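Local coordinates for protein WipB (Legionella pneumophila, PDB 5NNY) that dephosphorylates serine and threonine residues as a translocated effector phosphatase, targeting the host lysosomal nutrient-sensing machinery, at residues L112-Y116 with Q184-H189; N128-E132 with L152-H157; V134-L139 with G254-Y260; K191-Y195 with I240-N244; M264-Y269 with A282-R288. All coordinates share one frame; numbering follows the deposited sequence. Where two conformers were deposited one is given.

Contact 1: residues L112-Y116 with Q184-H189; sequences LQALY and QVYKKH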
# COMPACT_ATOMS: atom_id res chain seq x y z
N LEU A 112 -5.55 -4.70 8.00
CA LEU A 112 -4.23 -5.28 7.81
C LEU A 112 -3.71 -5.90 9.11
O LEU A 112 -3.11 -6.98 9.09
CB LEU A 112 -3.24 -4.23 7.30
CG LEU A 112 -3.55 -3.63 5.92
CD1 LEU A 112 -2.53 -2.54 5.53
CD2 LEU A 112 -3.60 -4.75 4.85
N GLN A 113 -3.89 -5.22 10.24
CA GLN A 113 -3.42 -5.75 11.51
C GLN A 113 -4.09 -7.08 11.86
O GLN A 113 -3.42 -8.03 12.30
CB GLN A 113 -3.68 -4.72 12.61
CG GLN A 113 -3.14 -5.09 13.99
CD GLN A 113 -3.42 -3.96 14.97
OE1 GLN A 113 -4.53 -3.45 15.01
NE2 GLN A 113 -2.41 -3.54 15.72
N ALA A 114 -5.40 -7.18 11.65
CA ALA A 114 -6.09 -8.44 11.90
C ALA A 114 -5.63 -9.54 10.94
O ALA A 114 -5.46 -10.70 11.35
CB ALA A 114 -7.60 -8.25 11.78
N LEU A 115 -5.42 -9.20 9.67
CA LEU A 115 -4.88 -10.18 8.73
C LEU A 115 -3.55 -10.72 9.23
O LEU A 115 -3.33 -11.94 9.27
CB LEU A 115 -4.74 -9.55 7.34
CG LEU A 115 -6.03 -9.33 6.57
CD1 LEU A 115 -5.80 -8.53 5.29
CD2 LEU A 115 -6.70 -10.68 6.25
N TYR A 116 -2.67 -9.83 9.67
CA TYR A 116 -1.35 -10.25 10.12
C TYR A 116 -1.44 -11.06 11.42
O TYR A 116 -0.86 -12.15 11.53
CB TYR A 116 -0.45 -9.00 10.30
CG TYR A 116 0.80 -9.22 11.14
CD1 TYR A 116 1.91 -9.84 10.59
CD2 TYR A 116 0.86 -8.79 12.47
CE1 TYR A 116 3.06 -10.04 11.35
CE2 TYR A 116 2.00 -8.98 13.23
CZ TYR A 116 3.10 -9.61 12.66
OH TYR A 116 4.25 -9.81 13.39
N GLN A 184 4.99 -2.77 12.83
CA GLN A 184 4.78 -4.19 13.14
C GLN A 184 4.09 -4.94 12.01
O GLN A 184 4.22 -6.16 11.89
CB GLN A 184 3.95 -4.32 14.41
CG GLN A 184 4.68 -3.85 15.63
CD GLN A 184 5.88 -4.72 15.93
OE1 GLN A 184 5.81 -5.95 15.83
NE2 GLN A 184 7.00 -4.08 16.27
N VAL A 185 3.33 -4.23 11.18
CA VAL A 185 2.44 -4.86 10.22
C VAL A 185 2.76 -4.38 8.81
O VAL A 185 3.11 -5.17 7.93
CB VAL A 185 0.97 -4.58 10.56
CG1 VAL A 185 0.06 -5.18 9.50
CG2 VAL A 185 0.65 -5.15 11.95
N TYR A 186 2.62 -3.08 8.59
CA TYR A 186 2.60 -2.57 7.22
C TYR A 186 3.95 -2.73 6.52
O TYR A 186 4.03 -3.30 5.41
CB TYR A 186 2.17 -1.10 7.21
CG TYR A 186 2.04 -0.53 5.81
CD1 TYR A 186 0.87 -0.71 5.07
CD2 TYR A 186 3.09 0.22 5.24
CE1 TYR A 186 0.73 -0.18 3.79
CE2 TYR A 186 2.96 0.74 3.95
CZ TYR A 186 1.79 0.55 3.24
OH TYR A 186 1.65 1.09 1.97
N LYS A 187 5.03 -2.24 7.13
CA LYS A 187 6.27 -2.09 6.38
C LYS A 187 6.92 -3.43 6.06
O LYS A 187 7.62 -3.55 5.06
CB LYS A 187 7.27 -1.19 7.14
CG LYS A 187 7.90 -1.81 8.40
CD LYS A 187 8.95 -0.88 8.98
CE LYS A 187 9.70 -1.52 10.16
NZ LYS A 187 10.53 -0.48 10.82
N LYS A 188 6.72 -4.44 6.90
CA LYS A 188 7.37 -5.71 6.60
C LYS A 188 6.61 -6.53 5.57
O LYS A 188 7.11 -7.58 5.15
CB LYS A 188 7.59 -6.49 7.90
CG LYS A 188 8.65 -5.84 8.79
CD LYS A 188 8.54 -6.24 10.27
CE LYS A 188 9.21 -5.19 11.20
NZ LYS A 188 10.71 -5.18 11.15
N HIS A 189 5.44 -6.07 5.12
CA HIS A 189 4.70 -6.73 4.06
C HIS A 189 4.81 -5.98 2.74
O HIS A 189 4.18 -6.39 1.74
CB HIS A 189 3.22 -6.91 4.45
CG HIS A 189 3.01 -7.96 5.49
ND1 HIS A 189 3.14 -7.70 6.84
CD2 HIS A 189 2.73 -9.28 5.38
CE1 HIS A 189 2.91 -8.81 7.52
NE2 HIS A 189 2.67 -9.78 6.66
O HOH W 1 6.37 -7.41 13.15
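L112 meets the second segment with two parts of its side chain. Its CB lies 4.1 Å from V185 CG1, while CD1 runs alongside Y186 and reaches the edge of that ring, 3.9 Å from Y186 CD1 and near the ring plane. Q113 brings its backbone closest: the CA atoms of Q113 and V185 are 6.1 Å apart, the shortest such spacing here, whereas its amide oxygen is bonded to K110. One turn on from L112, Y116 does most of the work. With CG anti to the backbone N (chi1 163°), its ring extends across V185 and Q184. V185 CG2 is 3.7 Å from Y116 CD2, and Q184 O lies over one face, 3.7 Å from Y116 CZ. Rim to rim, the Y116 and H189 rings stand at 81° to each other. H189 is steadied by a bond from ND1 to V185 O (2.8 Å) in both the ring plane and the carbonyl plane. Water 1 joins Y116 OH to Q184 O and OE1. No direct hydrogen bond crosses between residues 112-116 and 184-189; helices 105-117 and 175-186 pack beside strand 121-125 of the central mixed sheet, whose F122 touches L112 and Y116 and stacks on H189.

Contact 2: residues N128-E132 with L152-H157; sequences NHGIE and LGNIQH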
# COMPACT_ATOMS: atom_id res chain seq x y z
N ASN A 128 2.82 5.24 -5.08
CA ASN A 128 3.01 6.64 -4.72
C ASN A 128 2.14 7.02 -3.53
O ASN A 128 2.58 7.78 -2.66
CB ASN A 128 2.73 7.54 -5.93
CG ASN A 128 1.52 7.09 -6.76
OD1 ASN A 128 1.55 6.01 -7.38
ND2 ASN A 128 0.49 7.92 -6.82
N HIS A 129 0.92 6.47 -3.45
CA HIS A 129 0.05 6.78 -2.31
C HIS A 129 0.62 6.18 -1.03
O HIS A 129 0.74 6.87 -0.01
CB HIS A 129 -1.37 6.25 -2.57
CG HIS A 129 -2.15 7.03 -3.59
ND1 HIS A 129 -2.89 8.15 -3.27
CD2 HIS A 129 -2.33 6.82 -4.92
CE1 HIS A 129 -3.47 8.61 -4.37
NE2 HIS A 129 -3.15 7.83 -5.37
N GLY A 130 0.97 4.93 -1.07
CA GLY A 130 1.52 4.27 0.08
C GLY A 130 2.84 4.84 0.57
O GLY A 130 3.12 4.92 1.72
N ILE A 131 3.63 5.35 -0.36
CA ILE A 131 4.89 5.94 -0.03
C ILE A 131 4.72 7.24 0.83
O ILE A 131 5.56 7.58 1.55
CB ILE A 131 5.72 6.12 -1.31
CG1 ILE A 131 7.10 5.59 -1.14
CG2 ILE A 131 5.75 7.55 -1.73
CD1 ILE A 131 7.77 5.35 -2.45
N GLU A 132 3.61 7.95 0.69
CA GLU A 132 3.38 9.09 1.51
C GLU A 132 3.16 8.63 2.97
O GLU A 132 3.62 9.25 3.88
CB GLU A 132 2.19 9.87 1.01
CG GLU A 132 1.77 10.95 1.93
CD GLU A 132 0.75 11.92 1.34
OE1 GLU A 132 0.41 11.84 0.18
OE2 GLU A 132 0.28 12.76 2.08
N LEU A 152 4.74 15.47 -0.74
CA LEU A 152 4.03 14.38 -1.38
C LEU A 152 2.54 14.65 -1.48
O LEU A 152 1.90 14.26 -2.46
CB LEU A 152 4.30 13.07 -0.64
CG LEU A 152 5.75 12.62 -0.75
CD1 LEU A 152 5.93 11.32 0.04
CD2 LEU A 152 6.13 12.44 -2.23
N GLY A 153 1.96 15.31 -0.48
CA GLY A 153 0.55 15.64 -0.53
C GLY A 153 0.19 16.62 -1.62
O GLY A 153 -0.99 16.73 -1.97
N ASN A 154 1.18 17.34 -2.15
CA ASN A 154 0.96 18.27 -3.25
C ASN A 154 0.68 17.57 -4.57
O ASN A 154 0.21 18.22 -5.52
CB ASN A 154 2.17 19.18 -3.46
CG ASN A 154 2.32 20.24 -2.40
OD1 ASN A 154 1.37 20.56 -1.69
ND2 ASN A 154 3.53 20.80 -2.29
N ILE A 155 0.99 16.28 -4.70
CA ILE A 155 0.91 15.61 -6.00
C ILE A 155 -0.15 14.54 -6.05
O ILE A 155 -0.25 13.83 -7.06
CB ILE A 155 2.26 15.03 -6.43
CG1 ILE A 155 2.72 13.93 -5.46
CG2 ILE A 155 3.28 16.14 -6.54
CD1 ILE A 155 4.08 13.36 -5.77
N GLN A 156 -0.92 14.37 -4.98
CA GLN A 156 -1.97 13.36 -4.99
C GLN A 156 -2.97 13.72 -3.92
O GLN A 156 -2.65 14.40 -2.94
CB GLN A 156 -1.39 11.95 -4.78
CG GLN A 156 -0.64 11.82 -3.46
CD GLN A 156 0.29 10.62 -3.42
OE1 GLN A 156 0.54 9.97 -4.45
NE2 GLN A 156 0.80 10.31 -2.24
N HIS A 157 -4.19 13.26 -4.11
CA HIS A 157 -5.24 13.49 -3.14
C HIS A 157 -5.26 12.31 -2.18
O HIS A 157 -5.22 11.15 -2.61
CB HIS A 157 -6.59 13.72 -3.82
CG HIS A 157 -6.73 15.10 -4.38
ND1 HIS A 157 -7.64 15.42 -5.36
CD2 HIS A 157 -6.06 16.24 -4.09
CE1 HIS A 157 -7.52 16.71 -5.66
NE2 HIS A 157 -6.58 17.23 -4.89
O HOH W 2 -2.03 13.32 -0.13
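Q156 NE2 gives its hydrogens to two acceptors on helix 128-138: N128 O at 3.1 Å and E132 OE1 at 2.9 Å. The bond to E132 is nearly straight (171°) and uses the anti lone pair of OE1, with carboxylate and amide nearly coplanar. Toward N128 O the same nitrogen comes from above the carbonyl plane. At the far end of the same amide, Q156 OE1 accepts from N128 ND2 (3.1 Å), so three bonds fix the rotation of the Q156 head group. Its CG sits between the backbone N and the carbonyl carbon (chi1 59°), and the chain then extends straight to the helix. The amide also stacks on a face of the H129 ring, their planes only 2° apart, while H157 O lies at the ring edge, 3.6 Å from H129 CE1. Next to these polar bonds, L152 CD1 packs 3.7 Å from E132 CA and touches I131 CG2. Water 2 donates to both E132 OE1 and Q156 O, and H129 ND1 is held elsewhere by V99 O. The N128-H129-G130 sequence fits the Asn-His signature of calcineurin-like phosphoesterases, which lies at the catalytic centre in relatives. Pairing every polar atom of one glutamine amide with this turn is consistent with a second-shell role for Q156, probably helping to hold N128 and the ring of H129 in place.

Contact 3: residues V134-L139 with G254-Y260; sequences VEACEL and GEIHTLY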
# COMPACT_ATOMS: atom_id res chain seq x y z
N VAL A 134 4.44 5.88 4.27
CA VAL A 134 5.78 5.46 4.68
C VAL A 134 6.58 6.67 5.16
O VAL A 134 7.22 6.66 6.21
CB VAL A 134 6.49 4.75 3.52
CG1 VAL A 134 7.98 4.62 3.83
CG2 VAL A 134 5.85 3.39 3.26
N GLU A 135 6.61 7.72 4.34
CA GLU A 135 7.43 8.88 4.64
C GLU A 135 6.96 9.56 5.91
O GLU A 135 7.77 9.90 6.78
CB GLU A 135 7.41 9.87 3.47
CG GLU A 135 8.48 10.97 3.60
CD GLU A 135 8.32 12.04 2.53
OE1 GLU A 135 7.49 12.96 2.74
OE2 GLU A 135 8.99 11.93 1.48
N ALA A 136 5.65 9.76 6.03
CA ALA A 136 5.07 10.33 7.24
C ALA A 136 5.50 9.56 8.48
O ALA A 136 5.88 10.16 9.49
CB ALA A 136 3.55 10.35 7.14
N CYS A 137 5.44 8.23 8.42
CA CYS A 137 5.79 7.44 9.59
C CYS A 137 7.28 7.45 9.85
O CYS A 137 7.71 7.55 11.01
CB CYS A 137 5.29 6.00 9.42
SG CYS A 137 3.50 5.85 9.49
N GLU A 138 8.10 7.35 8.79
CA GLU A 138 9.55 7.34 8.97
C GLU A 138 10.08 8.67 9.50
O GLU A 138 11.10 8.70 10.20
CB GLU A 138 10.24 7.01 7.65
CG GLU A 138 10.10 5.58 7.18
CD GLU A 138 10.99 5.30 5.99
OE1 GLU A 138 11.41 6.28 5.31
OE2 GLU A 138 11.29 4.12 5.75
N LEU A 139 9.44 9.79 9.15
CA LEU A 139 9.92 11.10 9.58
C LEU A 139 9.14 11.65 10.77
O LEU A 139 9.18 12.86 11.03
CB LEU A 139 9.88 12.10 8.41
CG LEU A 139 10.75 11.69 7.21
CD1 LEU A 139 10.75 12.78 6.14
CD2 LEU A 139 12.16 11.35 7.64
N GLY A 254 14.12 2.48 8.61
CA GLY A 254 13.38 3.72 8.48
C GLY A 254 13.90 4.61 7.38
O GLY A 254 13.84 5.84 7.51
N GLU A 255 14.45 4.02 6.31
CA GLU A 255 15.14 4.77 5.27
C GLU A 255 14.55 4.56 3.88
O GLU A 255 15.22 4.85 2.88
CB GLU A 255 16.63 4.40 5.27
CG GLU A 255 17.34 4.80 6.59
CD GLU A 255 18.84 4.64 6.50
OE1 GLU A 255 19.55 5.67 6.41
OE2 GLU A 255 19.31 3.49 6.48
N ILE A 256 13.32 4.04 3.77
CA ILE A 256 12.66 4.01 2.47
C ILE A 256 12.63 5.41 1.87
O ILE A 256 12.79 5.60 0.66
CB ILE A 256 11.24 3.43 2.58
CG1 ILE A 256 11.28 1.94 2.88
CG2 ILE A 256 10.46 3.65 1.29
CD1 ILE A 256 9.94 1.39 3.39
N HIS A 257 12.44 6.43 2.73
CA HIS A 257 12.33 7.79 2.23
C HIS A 257 13.62 8.30 1.59
O HIS A 257 13.59 9.32 0.90
CB HIS A 257 11.90 8.75 3.36
CG HIS A 257 12.98 9.00 4.37
ND1 HIS A 257 13.17 8.19 5.47
CD2 HIS A 257 13.91 9.98 4.46
CE1 HIS A 257 14.18 8.65 6.19
NE2 HIS A 257 14.64 9.74 5.60
N THR A 258 14.76 7.62 1.80
CA THR A 258 16.01 8.00 1.15
C THR A 258 16.14 7.44 -0.27
O THR A 258 17.14 7.72 -0.95
CB THR A 258 17.23 7.53 1.98
OG1 THR A 258 17.35 6.11 1.89
CG2 THR A 258 17.10 7.93 3.46
N LEU A 259 15.17 6.64 -0.73
CA LEU A 259 15.28 6.02 -2.05
C LEU A 259 14.81 6.92 -3.19
O LEU A 259 14.81 6.46 -4.34
CB LEU A 259 14.51 4.71 -2.08
CG LEU A 259 15.03 3.66 -1.09
CD1 LEU A 259 14.07 2.47 -0.99
CD2 LEU A 259 16.42 3.18 -1.52
N TYR A 260 14.45 8.17 -2.91
CA TYR A 260 13.92 9.12 -3.89
C TYR A 260 14.11 10.52 -3.32
O TYR A 260 14.28 10.70 -2.11
CB TYR A 260 12.43 8.86 -4.17
CG TYR A 260 11.58 8.98 -2.91
CD1 TYR A 260 11.11 10.22 -2.48
CD2 TYR A 260 11.25 7.86 -2.14
CE1 TYR A 260 10.35 10.36 -1.32
CE2 TYR A 260 10.47 7.98 -0.98
CZ TYR A 260 10.04 9.24 -0.57
OH TYR A 260 9.28 9.38 0.57
O HOH W 3 13.14 6.78 10.13
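The E138 carboxylate and the H257 imidazole stand almost perpendicular, with planes 81° apart, and the hydrogen bond between them reflects this. H257 ND1 donates to E138 OE1 at 2.6 Å with the oxygen in the imidazole plane, yet from the carboxylate's side the donor arrives well above the plane. A second donor, H257 N, reaches the same oxygen on its syn side at 2.8 Å. The other oxygen, E138 OE2, accepts I256 N through its syn lone pair, also at 2.8 Å. One carboxylate thus takes three hydrogen bonds, two of them from backbone N-H groups at the start of the 3-10 segment 256-258. E138 CG lies anti to the carbonyl carbon (chi1 -71°), and the extended chain carries the head group across to that turn. G254, whose positive phi closes helix 233-253 in a Schellman motif, lets the chain turn into this segment; water 3 donates to both G254 O and E138 O. The H257 ring is covered on both faces: L139 CD2 makes a CH-pi contact over its centre, 3.7 Å from the centroid, and T258 CG2 lies over the opposite face. Farther along, E135 and Y260 cross obliquely with carboxylate and ring 26° apart. Y260 OH donates to E135 OE2 (2.7 Å), an oxygen lying at the ring edge that is also bonded to H262 NE2. V134 and I256 meet at about a right angle, V134 CG1 lying 3.7 Å from I256 CG2, near F247 of helix 233-253.

Contact 4: residues K191-Y195 with I240-N244; sequences KIISY and IDAIN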
# COMPACT_ATOMS: atom_id res chain seq x y z
N LYS A 191 6.57 -4.71 -0.69
CA LYS A 191 7.50 -5.16 -1.73
C LYS A 191 7.47 -4.11 -2.83
O LYS A 191 6.42 -3.55 -3.12
CB LYS A 191 7.10 -6.52 -2.30
CG LYS A 191 6.92 -7.62 -1.27
CD LYS A 191 8.02 -8.64 -1.37
CE LYS A 191 7.69 -9.90 -0.59
NZ LYS A 191 6.88 -10.85 -1.41
N ILE A 192 8.63 -3.85 -3.43
CA ILE A 192 8.66 -2.96 -4.59
C ILE A 192 8.00 -3.64 -5.78
O ILE A 192 7.14 -3.07 -6.46
CB ILE A 192 10.10 -2.54 -4.95
CG1 ILE A 192 10.85 -1.96 -3.77
CG2 ILE A 192 10.08 -1.53 -6.09
CD1 ILE A 192 12.26 -1.55 -4.13
N ILE A 193 8.43 -4.86 -6.07
CA ILE A 193 7.86 -5.68 -7.12
C ILE A 193 7.74 -7.09 -6.55
O ILE A 193 8.38 -7.43 -5.54
CB ILE A 193 8.70 -5.68 -8.42
CG1 ILE A 193 10.15 -6.08 -8.12
CG2 ILE A 193 8.65 -4.33 -9.12
CD1 ILE A 193 11.02 -6.21 -9.35
N SER A 194 6.92 -7.91 -7.19
CA SER A 194 6.71 -9.28 -6.74
C SER A 194 6.52 -10.19 -7.95
O SER A 194 6.58 -9.74 -9.10
CB SER A 194 5.52 -9.36 -5.78
OG SER A 194 5.47 -10.65 -5.20
N TYR A 195 6.27 -11.48 -7.70
CA TYR A 195 6.15 -12.41 -8.81
C TYR A 195 5.41 -13.69 -8.41
O TYR A 195 5.34 -14.06 -7.23
CB TYR A 195 7.53 -12.77 -9.40
CG TYR A 195 8.42 -13.48 -8.41
CD1 TYR A 195 8.29 -14.85 -8.20
CD2 TYR A 195 9.39 -12.78 -7.70
CE1 TYR A 195 9.08 -15.49 -7.28
CE2 TYR A 195 10.18 -13.41 -6.78
CZ TYR A 195 10.04 -14.77 -6.59
OH TYR A 195 10.83 -15.40 -5.66
N ILE A 240 14.70 -10.72 -8.05
CA ILE A 240 13.65 -9.92 -7.44
C ILE A 240 13.67 -10.10 -5.93
O ILE A 240 13.55 -9.14 -5.16
CB ILE A 240 12.28 -10.27 -8.06
CG1 ILE A 240 12.23 -9.83 -9.54
CG2 ILE A 240 11.11 -9.65 -7.29
CD1 ILE A 240 10.98 -10.35 -10.27
N ASP A 241 13.90 -11.35 -5.48
CA ASP A 241 14.11 -11.64 -4.06
C ASP A 241 15.23 -10.79 -3.47
O ASP A 241 15.11 -10.26 -2.36
CB ASP A 241 14.46 -13.13 -3.90
CG ASP A 241 13.27 -14.05 -4.11
OD1 ASP A 241 12.12 -13.57 -4.16
OD2 ASP A 241 13.50 -15.28 -4.24
N ALA A 242 16.35 -10.67 -4.20
CA ALA A 242 17.47 -9.88 -3.71
C ALA A 242 17.11 -8.40 -3.62
O ALA A 242 17.47 -7.72 -2.65
CB ALA A 242 18.69 -10.07 -4.61
N ILE A 243 16.40 -7.89 -4.62
CA ILE A 243 15.94 -6.51 -4.58
C ILE A 243 15.04 -6.28 -3.38
O ILE A 243 15.20 -5.31 -2.64
CB ILE A 243 15.24 -6.14 -5.90
CG1 ILE A 243 16.27 -6.05 -7.02
CG2 ILE A 243 14.50 -4.80 -5.76
CD1 ILE A 243 15.69 -6.24 -8.41
N ASN A 244 14.09 -7.20 -3.14
CA ASN A 244 13.16 -6.99 -2.03
C ASN A 244 13.85 -7.16 -0.69
O ASN A 244 13.43 -6.53 0.29
CB ASN A 244 11.95 -7.93 -2.16
CG ASN A 244 10.95 -7.45 -3.20
OD1 ASN A 244 10.70 -6.25 -3.35
ND2 ASN A 244 10.38 -8.39 -3.94
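N244 sits on helix 233-253, which packs against strand 190-198 of the central mixed sheet, a helix-on-sheet layer of the calcineurin-like phosphoesterase fold. Its CB meets K191 CD at 4.1 Å, where the lysine chain, bent at chi2, crosses the asparagine at about a right angle. CG comes 3.7 Å from the same K191 CD. From there the amide divides its bonds between backbone groups of two successive residues. OD1 accepts I192 N at 3.2 Å, a bent bond (138°) whose donor is tilted from the carbonyl plane. ND2 donates to I193 O at 2.7 Å in a much straighter bond (164°), nearly along the C=O axis and within the amide plane. The single side chain therefore serves as donor and acceptor to the irregular part of the strand around I192 and I193.

One turn earlier in the helix the contact becomes apolar. I240 CG2 lies 3.8 Å from I193 CG1 and also rests at the edge of the Y195 ring, 3.6 Å from CD2; V206 of the next strand touches I240 as well. I243 packs on I217 and F224 of helix 214-224. K191 NZ turns elsewhere, to a salt bridge with E123 of strand 121-125, and S194 OG bonds to the same glutamate. Y195 CG lies between the backbone N and the carbonyl carbon (chi1 63°), which turns the ring toward the helix, where it slides past I240 in the opposite direction. There Y195 OH donates to D241 OD1 at 2.7 Å, reaching the oxygen on its syn side but tilted out of the carboxylate plane.

Contact 5: residues M264-Y269 with A282-R288; sequences MMYRGY and AATVWGR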
# COMPACT_ATOMS: atom_id res chain seq x y z
N MET A 264 11.91 14.17 -7.88
CA MET A 264 11.59 12.99 -8.69
C MET A 264 10.09 12.72 -8.67
O MET A 264 9.52 12.27 -9.66
CB MET A 264 12.34 11.77 -8.17
CG MET A 264 13.83 11.84 -8.24
SD MET A 264 14.45 10.38 -7.39
CE MET A 264 16.18 10.76 -7.14
N MET A 265 9.44 12.97 -7.54
CA MET A 265 8.02 12.64 -7.43
C MET A 265 7.16 13.69 -8.13
O MET A 265 6.11 13.36 -8.71
CB MET A 265 7.64 12.50 -5.95
CG MET A 265 8.48 11.44 -5.23
SD MET A 265 8.38 9.84 -6.06
CE MET A 265 6.92 9.15 -5.29
N TYR A 266 7.57 14.95 -8.10
CA TYR A 266 6.84 15.95 -8.89
C TYR A 266 6.93 15.63 -10.38
O TYR A 266 5.92 15.67 -11.10
CB TYR A 266 7.39 17.36 -8.64
CG TYR A 266 7.02 17.97 -7.31
CD1 TYR A 266 5.73 18.43 -7.07
CD2 TYR A 266 7.98 18.13 -6.30
CE1 TYR A 266 5.38 19.00 -5.86
CE2 TYR A 266 7.63 18.72 -5.07
CZ TYR A 266 6.33 19.14 -4.86
OH TYR A 266 5.96 19.72 -3.67
N ARG A 267 8.13 15.32 -10.85
CA ARG A 267 8.28 14.99 -12.27
C ARG A 267 7.60 13.67 -12.58
O ARG A 267 7.06 13.48 -13.68
CB ARG A 267 9.76 14.96 -12.65
CG ARG A 267 10.38 16.36 -12.74
CD ARG A 267 11.85 16.30 -13.11
NE ARG A 267 12.70 15.86 -12.01
CZ ARG A 267 13.39 14.73 -11.97
NH1 ARG A 267 14.13 14.45 -10.91
NH2 ARG A 267 13.34 13.87 -12.98
N GLY A 268 7.62 12.74 -11.62
CA GLY A 268 6.87 11.51 -11.79
C GLY A 268 5.39 11.78 -11.96
O GLY A 268 4.75 11.30 -12.90
N TYR A 269 4.82 12.57 -11.06
CA TYR A 269 3.42 12.92 -11.19
C TYR A 269 3.15 13.58 -12.54
O TYR A 269 2.15 13.28 -13.20
CB TYR A 269 2.98 13.85 -10.05
CG TYR A 269 1.68 14.52 -10.37
CD1 TYR A 269 0.50 13.80 -10.40
CD2 TYR A 269 1.64 15.89 -10.69
CE1 TYR A 269 -0.70 14.42 -10.73
CE2 TYR A 269 0.45 16.50 -11.03
CZ TYR A 269 -0.71 15.77 -11.04
OH TYR A 269 -1.91 16.35 -11.37
N ALA A 282 11.48 5.94 -8.06
CA ALA A 282 10.41 6.82 -8.53
C ALA A 282 9.86 6.34 -9.87
O ALA A 282 8.64 6.28 -10.07
CB ALA A 282 10.93 8.27 -8.63
N ALA A 283 10.74 5.97 -10.80
CA ALA A 283 10.31 5.48 -12.10
C ALA A 283 9.43 4.24 -11.97
O ALA A 283 8.43 4.08 -12.67
CB ALA A 283 11.53 5.20 -12.97
N THR A 284 9.74 3.37 -11.01
CA THR A 284 8.96 2.14 -10.84
C THR A 284 7.58 2.43 -10.24
O THR A 284 6.56 1.95 -10.75
CB THR A 284 9.74 1.15 -9.97
OG1 THR A 284 10.94 0.77 -10.65
CG2 THR A 284 8.92 -0.11 -9.70
N VAL A 285 7.51 3.21 -9.17
CA VAL A 285 6.21 3.44 -8.55
C VAL A 285 5.32 4.30 -9.44
O VAL A 285 4.09 4.19 -9.39
CB VAL A 285 6.34 4.05 -7.13
CG1 VAL A 285 7.05 3.07 -6.19
CG2 VAL A 285 7.03 5.42 -7.16
N TRP A 286 5.91 5.19 -10.26
CA TRP A 286 5.08 6.00 -11.16
C TRP A 286 4.89 5.36 -12.53
O TRP A 286 4.05 5.84 -13.31
CB TRP A 286 5.66 7.42 -11.32
CG TRP A 286 5.42 8.33 -10.09
CD1 TRP A 286 6.31 8.64 -9.11
CD2 TRP A 286 4.19 9.00 -9.75
NE1 TRP A 286 5.72 9.47 -8.17
CE2 TRP A 286 4.42 9.70 -8.55
CE3 TRP A 286 2.93 9.09 -10.35
CZ2 TRP A 286 3.44 10.47 -7.94
CZ3 TRP A 286 1.96 9.83 -9.74
CH2 TRP A 286 2.21 10.52 -8.55
N GLY A 287 5.61 4.30 -12.85
CA GLY A 287 5.44 3.65 -14.15
C GLY A 287 5.96 4.48 -15.30
O GLY A 287 5.39 4.45 -16.40
N ARG A 288 7.04 5.24 -15.08
CA ARG A 288 7.58 6.16 -16.07
C ARG A 288 8.80 5.57 -16.78
O ARG A 288 9.41 4.61 -16.31
CB ARG A 288 7.99 7.49 -15.42
CG ARG A 288 6.90 8.15 -14.62
CD ARG A 288 5.65 8.34 -15.48
NE ARG A 288 4.63 9.08 -14.74
CZ ARG A 288 3.34 9.08 -15.03
NH1 ARG A 288 2.89 8.36 -16.05
NH2 ARG A 288 2.49 9.79 -14.30
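W286 lays one face of its indole on the backbone of G268 and Y269. G268 CA makes a CH-pi contact 4.0 Å from the centroid of the five-membered ring, 15° off the normal, and Y269 CB packs off-centre on the six-membered ring, 3.7 Å from W286 CH2. Because glycine carries no side chain, the indole can settle directly on the helix here. At the indole edge lies M265 SD, in the ring plane: a Met-aromatic contact, 4.5 Å from the centroid of the five-membered ring, to which W286 NE1 adds a weak N-H bond at 3.4 Å. The methionine chain, bent at chi2 and chi3, folds back to present its sulfur at this edge.

The two segments belong to helices 262-270 and 280-286, whose local axes run at 34° to each other, 9.7 Å apart at closest approach. Helix 280-286 ends in a Schellman motif with G287, of positive phi, as its C-prime residue. That turn sends the chain back to R288, which grips G268 O side-on with two nitrogens, NE at 2.9 Å and NH2 at 3.1 Å; the carbonyl oxygen lies close to the guanidinium plane. W286 O in turn lies over a face of that guanidinium.

Near the start of the pair, M264 CB meets A282 CB at 3.8 Å, and the M265 sulfur rests against A282. Farther out, I131 and L152 pack on M265, and R288 O accepts a bond from H216 NE2.

Contacts 2 and 3 share helix 128-138 and have centres about 13 Å apart; they meet at I131 and at L152, whose CD1 lies 3.4 Å from E135 OE2. Contact 5 is nearer still to contact 2, about 11 Å between centres, with N154 ND2 probably hydrogen-bonded to Y266 OH (3.0 Å). Through W286, whose CH2 packs 3.6 Å from N128 ND2, contact 5 meets the Asn-His turn of contact 2, the part of the set most likely to lie near the active site. Contact 1, centred about 21 Å from contact 2, reaches it through Y186, whose OH is 3.7 Å from G130 CA. Contact 4 continues the chain from contact 1 and touches contact 5 through I193 and T284 (CG2 to CG2, 4.3 Å).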